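Local structure of acetyl-CoA acetyltransferase (Bacillus anthracis, 3SS6) at residues E148-E151 / I157-G160; A231-A236 / S242-N247. The protein probably catalyses the thiolase reaction, the reversible Claisen condensation of two acetyl-CoA molecules to acetoacetyl-CoA and free CoA. All blocks are in the same frame, centred on the assembly; numbering follows the deposited sequence.

Contact 1 (E148-E151 / I157-G160)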
ATOM      1  N   GLU A 148     -16.205  -0.350   1.544  1.00 15.16           N
ATOM      2  CA  GLU A 148     -16.641   0.807   0.761  1.00 13.49           C
ATOM      3  C   GLU A 148     -17.985   0.551   0.101  1.00 16.26           C
ATOM      4  O   GLU A 148     -18.858   1.419   0.076  1.00 15.62           O
ATOM      5  CB  GLU A 148     -15.636   1.137  -0.349  1.00 17.21           C
ATOM      6  CG  GLU A 148     -14.347   1.749   0.151  1.00 17.13           C
ATOM      7  CD  GLU A 148     -13.556   2.442  -0.940  1.00 20.60           C
ATOM      8  OE1 GLU A 148     -13.550   1.935  -2.074  1.00 22.32           O
ATOM      9  OE2 GLU A 148     -12.930   3.487  -0.645  1.00 21.76           O
ATOM     10  N   VAL A 149     -18.139  -0.641  -0.453  1.00 17.04           N
ATOM     11  CA  VAL A 149     -19.343  -0.944  -1.214  1.00 21.01           C
ATOM     12  C   VAL A 149     -20.561  -1.035  -0.283  1.00 20.83           C
ATOM     13  O   VAL A 149     -21.704  -0.917  -0.736  1.00 24.09           O
ATOM     14  CB  VAL A 149     -19.140  -2.206  -2.103  1.00 24.02           C
ATOM     15  CG1 VAL A 149     -19.410  -3.484  -1.325  1.00 19.66           C
ATOM     16  CG2 VAL A 149     -19.993  -2.135  -3.363  1.00 28.79           C
ATOM     17  N   LEU A 150     -20.315  -1.211   1.018  1.00 18.67           N
ATOM     18  CA  LEU A 150     -21.378  -1.228   2.028  1.00 21.89           C
ATOM     19  C   LEU A 150     -21.728   0.157   2.552  1.00 21.71           C
ATOM     20  O   LEU A 150     -22.590   0.292   3.415  1.00 23.25           O
ATOM     21  CB  LEU A 150     -20.975  -2.087   3.235  1.00 24.84           C
ATOM     22  CG  LEU A 150     -20.583  -3.544   3.009  1.00 29.64           C
ATOM     23  CD1 LEU A 150     -20.074  -4.161   4.310  1.00 30.80           C
ATOM     24  CD2 LEU A 150     -21.750  -4.325   2.464  1.00 32.96           C
ATOM     25  N   GLU A 151     -21.034   1.180   2.063  1.00 18.54           N
ATOM     26  CA  GLU A 151     -21.276   2.546   2.507  1.00 17.43           C
ATOM     27  C   GLU A 151     -21.978   3.324   1.410  1.00 18.08           C
ATOM     28  O   GLU A 151     -21.530   3.324   0.266  1.00 19.91           O
ATOM     29  CB  GLU A 151     -19.940   3.231   2.845  1.00 20.13           C
ATOM     30  CG  GLU A 151     -20.095   4.623   3.394  1.00 22.07           C
ATOM     31  CD  GLU A 151     -18.764   5.335   3.635  1.00 30.81           C
ATOM     32  OE1 GLU A 151     -17.703   4.823   3.210  1.00 29.30           O
ATOM     33  OE2 GLU A 151     -18.790   6.418   4.252  1.00 34.76           O
ATOM     34  N   ILE A 157     -23.137   6.639   4.961  1.00 24.58           N
ATOM     35  CA  ILE A 157     -23.583   5.822   6.084  1.00 24.42           C
ATOM     36  C   ILE A 157     -23.628   4.378   5.632  1.00 24.22           C
ATOM     37  O   ILE A 157     -23.854   4.103   4.452  1.00 22.75           O
ATOM     38  CB  ILE A 157     -24.976   6.238   6.566  1.00 27.91           C
ATOM     39  CG1 ILE A 157     -25.984   6.126   5.419  1.00 28.43           C
ATOM     40  CG2 ILE A 157     -24.940   7.660   7.119  1.00 29.90           C
ATOM     41  CD1 ILE A 157     -27.367   6.615   5.772  1.00 37.89           C
ATOM     42  N   MET A 158     -23.403   3.448   6.558  1.00 22.59           N
ATOM     43  CA  MET A 158     -23.378   2.035   6.195  1.00 25.47           C
ATOM     44  C   MET A 158     -24.791   1.505   5.937  1.00 20.21           C
ATOM     45  O   MET A 158     -25.768   2.046   6.447  1.00 25.72           O
ATOM     46  CB  MET A 158     -22.698   1.214   7.294  1.00 25.67           C
ATOM     47  CG  MET A 158     -21.303   1.695   7.658  1.00 28.24           C
ATOM     48  SD  MET A 158     -20.116   1.611   6.292  1.00 30.61           S
ATOM     49  CE  MET A 158     -20.023  -0.147   5.999  1.00 25.26           C
ATOM     50  N   MET A 159     -24.899   0.445   5.147  1.00 20.96           N
ATOM     51  CA  MET A 159     -26.202  -0.166   4.900  1.00 19.80           C
ATOM     52  C   MET A 159     -26.908  -0.502   6.216  1.00 25.24           C
ATOM     53  O   MET A 159     -28.130  -0.395   6.315  1.00 27.33           O
ATOM     54  CB  MET A 159     -26.057  -1.425   4.050  1.00 21.64           C
ATOM     55  CG  MET A 159     -25.519  -1.196   2.631  1.00 24.67           C
ATOM     56  SD  MET A 159     -26.548  -0.074   1.655  1.00 28.80           S
ATOM     57  CE  MET A 159     -25.587   1.436   1.780  1.00 30.44           C
ATOM     58  N   GLY A 160     -26.135  -0.895   7.228  1.00 24.10           N
ATOM     59  CA  GLY A 160     -26.698  -1.228   8.531  1.00 22.55           C
ATOM     60  C   GLY A 160     -27.381  -0.050   9.200  1.00 25.21           C
ATOM     61  O   GLY A 160     -28.372  -0.211   9.925  1.00 25.49           O
TER

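Contact 2 (A231-A236 / S242-N247)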
ATOM      1  N   ALA A 231     -30.018 -12.862  21.262  1.00 21.67           N
ATOM      2  CA  ALA A 231     -30.389 -11.809  22.207  1.00 20.65           C
ATOM      3  C   ALA A 231     -29.168 -11.228  22.925  1.00 23.17           C
ATOM      4  O   ALA A 231     -29.221 -10.119  23.460  1.00 24.81           O
ATOM      5  CB  ALA A 231     -31.415 -12.322  23.221  1.00 21.63           C
ATOM      6  N   GLY A 232     -28.069 -11.975  22.935  1.00 23.00           N
ATOM      7  CA  GLY A 232     -26.878 -11.536  23.638  1.00 24.45           C
ATOM      8  C   GLY A 232     -25.917 -10.698  22.808  1.00 26.90           C
ATOM      9  O   GLY A 232     -24.936 -10.173  23.337  1.00 28.89           O
ATOM     10  N   LEU A 233     -26.194 -10.565  21.516  1.00 25.61           N
ATOM     11  CA  LEU A 233     -25.312  -9.803  20.627  1.00 26.31           C
ATOM     12  C   LEU A 233     -25.452  -8.290  20.810  1.00 26.33           C
ATOM     13  O   LEU A 233     -26.531  -7.787  21.122  1.00 27.41           O
ATOM     14  CB  LEU A 233     -25.576 -10.167  19.164  1.00 24.47           C
ATOM     15  CG  LEU A 233     -25.402 -11.636  18.777  1.00 23.01           C
ATOM     16  CD1 LEU A 233     -25.688 -11.819  17.293  1.00 24.65           C
ATOM     17  CD2 LEU A 233     -24.001 -12.136  19.124  1.00 26.85           C
ATOM     18  N   LYS A 234     -24.350  -7.573  20.605  1.00 26.10           N
ATOM     19  CA  LYS A 234     -24.333  -6.114  20.725  1.00 27.90           C
ATOM     20  C   LYS A 234     -24.809  -5.452  19.432  1.00 25.01           C
ATOM     21  O   LYS A 234     -24.613  -5.993  18.340  1.00 25.73           O
ATOM     22  CB  LYS A 234     -22.917  -5.633  21.052  1.00 36.09           C
ATOM     23  CG  LYS A 234     -21.957  -5.743  19.864  1.00 45.54           C
ATOM     24  CD  LYS A 234     -20.516  -5.422  20.248  1.00 54.18           C
ATOM     25  CE  LYS A 234     -19.913  -6.527  21.109  1.00 60.77           C
ATOM     26  NZ  LYS A 234     -18.465  -6.303  21.405  1.00 65.59           N
ATOM     27  N   PRO A 235     -25.443  -4.278  19.548  1.00 27.07           N
ATOM     28  CA  PRO A 235     -25.897  -3.580  18.340  1.00 26.70           C
ATOM     29  C   PRO A 235     -24.692  -3.159  17.507  1.00 27.76           C
ATOM     30  O   PRO A 235     -23.685  -2.728  18.075  1.00 29.38           O
ATOM     31  CB  PRO A 235     -26.614  -2.346  18.895  1.00 31.07           C
ATOM     32  CG  PRO A 235     -26.939  -2.690  20.314  1.00 33.69           C
ATOM     33  CD  PRO A 235     -25.815  -3.562  20.775  1.00 31.36           C
ATOM     34  N   ALA A 236     -24.800  -3.273  16.185  1.00 26.61           N
ATOM     35  CA  ALA A 236     -23.650  -3.077  15.303  1.00 29.62           C
ATOM     36  C   ALA A 236     -23.562  -1.690  14.667  1.00 32.38           C
ATOM     37  O   ALA A 236     -22.495  -1.296  14.188  1.00 33.71           O
ATOM     38  CB  ALA A 236     -23.634  -4.152  14.222  1.00 25.31           C
ATOM     39  N   SER A 242     -30.673  -2.118  17.582  1.00 24.34           N
ATOM     40  CA  SER A 242     -31.176  -3.493  17.580  1.00 23.93           C
ATOM     41  C   SER A 242     -30.671  -4.319  16.398  1.00 19.96           C
ATOM     42  O   SER A 242     -30.786  -5.537  16.409  1.00 19.90           O
ATOM     43  CB  SER A 242     -32.705  -3.514  17.628  1.00 21.17           C
ATOM     44  OG  SER A 242     -33.250  -2.753  16.561  1.00 24.39           O
ATOM     45  N   VAL A 243     -30.116  -3.668  15.378  1.00 20.53           N
ATOM     46  CA  VAL A 243     -29.485  -4.415  14.289  1.00 19.60           C
ATOM     47  C   VAL A 243     -28.118  -4.917  14.763  1.00 19.05           C
ATOM     48  O   VAL A 243     -27.298  -4.131  15.239  1.00 22.41           O
ATOM     49  CB  VAL A 243     -29.333  -3.555  13.005  1.00 19.08           C
ATOM     50  CG1 VAL A 243     -28.709  -4.371  11.867  1.00 19.35           C
ATOM     51  CG2 VAL A 243     -30.681  -3.000  12.571  1.00 19.53           C
ATOM     52  N   THR A 244     -27.890  -6.224  14.644  1.00 18.53           N
ATOM     53  CA  THR A 244     -26.659  -6.852  15.121  1.00 19.03           C
ATOM     54  C   THR A 244     -26.025  -7.667  13.993  1.00 18.10           C
ATOM     55  O   THR A 244     -26.596  -7.808  12.912  1.00 18.50           O
ATOM     56  CB  THR A 244     -26.939  -7.841  16.259  1.00 19.40           C
ATOM     57  OG1 THR A 244     -27.603  -8.999  15.725  1.00 20.03           O
ATOM     58  CG2 THR A 244     -27.827  -7.209  17.332  1.00 18.79           C
ATOM     59  N   ALA A 245     -24.851  -8.229  14.247  1.00 20.25           N
ATOM     60  CA  ALA A 245     -24.250  -9.133  13.270  1.00 20.03           C
ATOM     61  C   ALA A 245     -25.108 -10.382  13.086  1.00 21.42           C
ATOM     62  O   ALA A 245     -25.105 -10.993  12.017  1.00 21.10           O
ATOM     63  CB  ALA A 245     -22.852  -9.524  13.700  1.00 20.97           C
ATOM     64  N   GLY A 246     -25.838 -10.761  14.130  1.00 18.72           N
ATOM     65  CA  GLY A 246     -26.644 -11.970  14.090  1.00 19.08           C
ATOM     66  C   GLY A 246     -27.936 -11.830  13.310  1.00 18.79           C
ATOM     67  O   GLY A 246     -28.436 -12.806  12.761  1.00 18.05           O
ATOM     68  N   ASN A 247     -28.498 -10.627  13.260  1.00 17.05           N
ATOM     69  CA  ASN A 247     -29.740 -10.460  12.505  1.00 15.70           C
ATOM     70  C   ASN A 247     -29.536  -9.683  11.209  1.00 17.15           C
ATOM     71  O   ASN A 247     -30.486  -9.169  10.614  1.00 17.82           O
ATOM     72  CB  ASN A 247     -30.876  -9.882  13.370  1.00 16.94           C
ATOM     73  CG  ASN A 247     -30.555  -8.513  13.928  1.00 19.31           C
ATOM     74  OD1 ASN A 247     -29.911  -7.697  13.269  1.00 18.46           O
ATOM     75  ND2 ASN A 247     -31.025  -8.246  15.141  1.00 18.25           N
TER
HETATM   76  O   HOH W   1     -23.309  -7.532  16.635  1.00 26.09           O

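Contact 1 (E148-E151 / I157-G160)
Leu150 and Met159 meet at the neck of the loop that joins helix 145-149 to helix 159-170, where a single beta bridge pairs Glu151 with Met158. The bond that closes the neck runs from Met159 N to Leu150 O (2.9 Å); it meets the carbonyl almost head-on, with a C=O...N angle of 171°, but is somewhat bent at the hydrogen. Methionine atoms gather round that acceptor: Met159 CG lies 3.4 Å from Leu150 O, and Met158 CA makes a CA-H...O contact with the same oxygen, also at 3.4 Å. The Met158 chain folds at both chi2 (-62°) and chi3 (-64°), which brings its CE to 3.5 Å from Leu150 CB and its SD to 3.8 Å from Glu151 CB. A second CA-H...O contact, Glu151 CA to Ile157 O at 3.6 Å, lies alongside the bridge. Outside the neck, Met159 packs on Met290 and Phe321, while Glu148 forms salt bridges with Lys129 and Arg143 and bonds Thr63 of the second subunit. Met158 is the N-cap residue, its N bonded to Glu161 OE1 three residues on. The arrangement is a loop connecting two helices, closed by a single bridge at the N-terminus of the second.

Contact 2 (A231-A236 / S242-N247)
Leu233 drives a methyl into the turn Thr244-Asn247, and this is where the two arms of the loop between helix 227-231 and strand 252-262 pack most tightly. Its CD1 lies 3.3 Å from Gly246 CA, against backbone that carries no side chain, while Leu233 CB rests 4.0 Å from Thr244 CB. The turn under this methyl is an ST motif. A chi1 of 71° sets Thr244 OG1 between its own backbone N and carbonyl carbon, where it accepts from Asn247 N (3.1 Å). The same torsion lays Thr244 CG2 alongside the 233-234 backbone, 3.6 Å from Lys234 O. Asn247 returns the grip through its amide: ND2 gives a straight, in-plane bond to Ser242 O, and OD1 receives Thr244 N from above its carbonyl plane (37°). Further along, Ala236 N donates to Val243 O (2.8 Å) in the carbonyl plane, and Pro235 CA adds a CA-H...O contact to that oxygen.

The other side is looser. There a water spans the gap, donating to Lys234 O (2.6 Å) and accepting from Ala245 N (2.9 Å), while the Lys234 side chain leaves the contact and Ala236 and Ala245 are exposed. Behind the 242-247 arm, Glu164 accepts from both Ser242 N and Val243 N, Gln177 bonds Ser242 OG, and Asp178 takes a bond from Asn247 ND2. One direct backbone bond thus joins the arms, and side chains and the water meet other backbone groups, consistent with a loop shaped largely by hydrogen bonds.

How the contacts relate
Contacts 1 and 2 follow each other along the chain within the N-terminal thiolase domain, their centres about 17 Å apart and their nearest atoms about 4 Å, without touching. Helix 159-170 relates them: contact 1 forms its start, whereas 242-247 packs on it through Val243 against Ala163 and Val167. Phe321 also touches both, through Met159 and Val243. Neither is core; contact 1 is a surface contact and contact 2, farther from the chain centre, is partly buried. Methionine packing round one carbonyl dominates the first, a polar network with a bridging water the second. Only segment 148-151 meets other subunits, through Glu148 and Val149, which lie beside the pairing; no other chain touches contact 2.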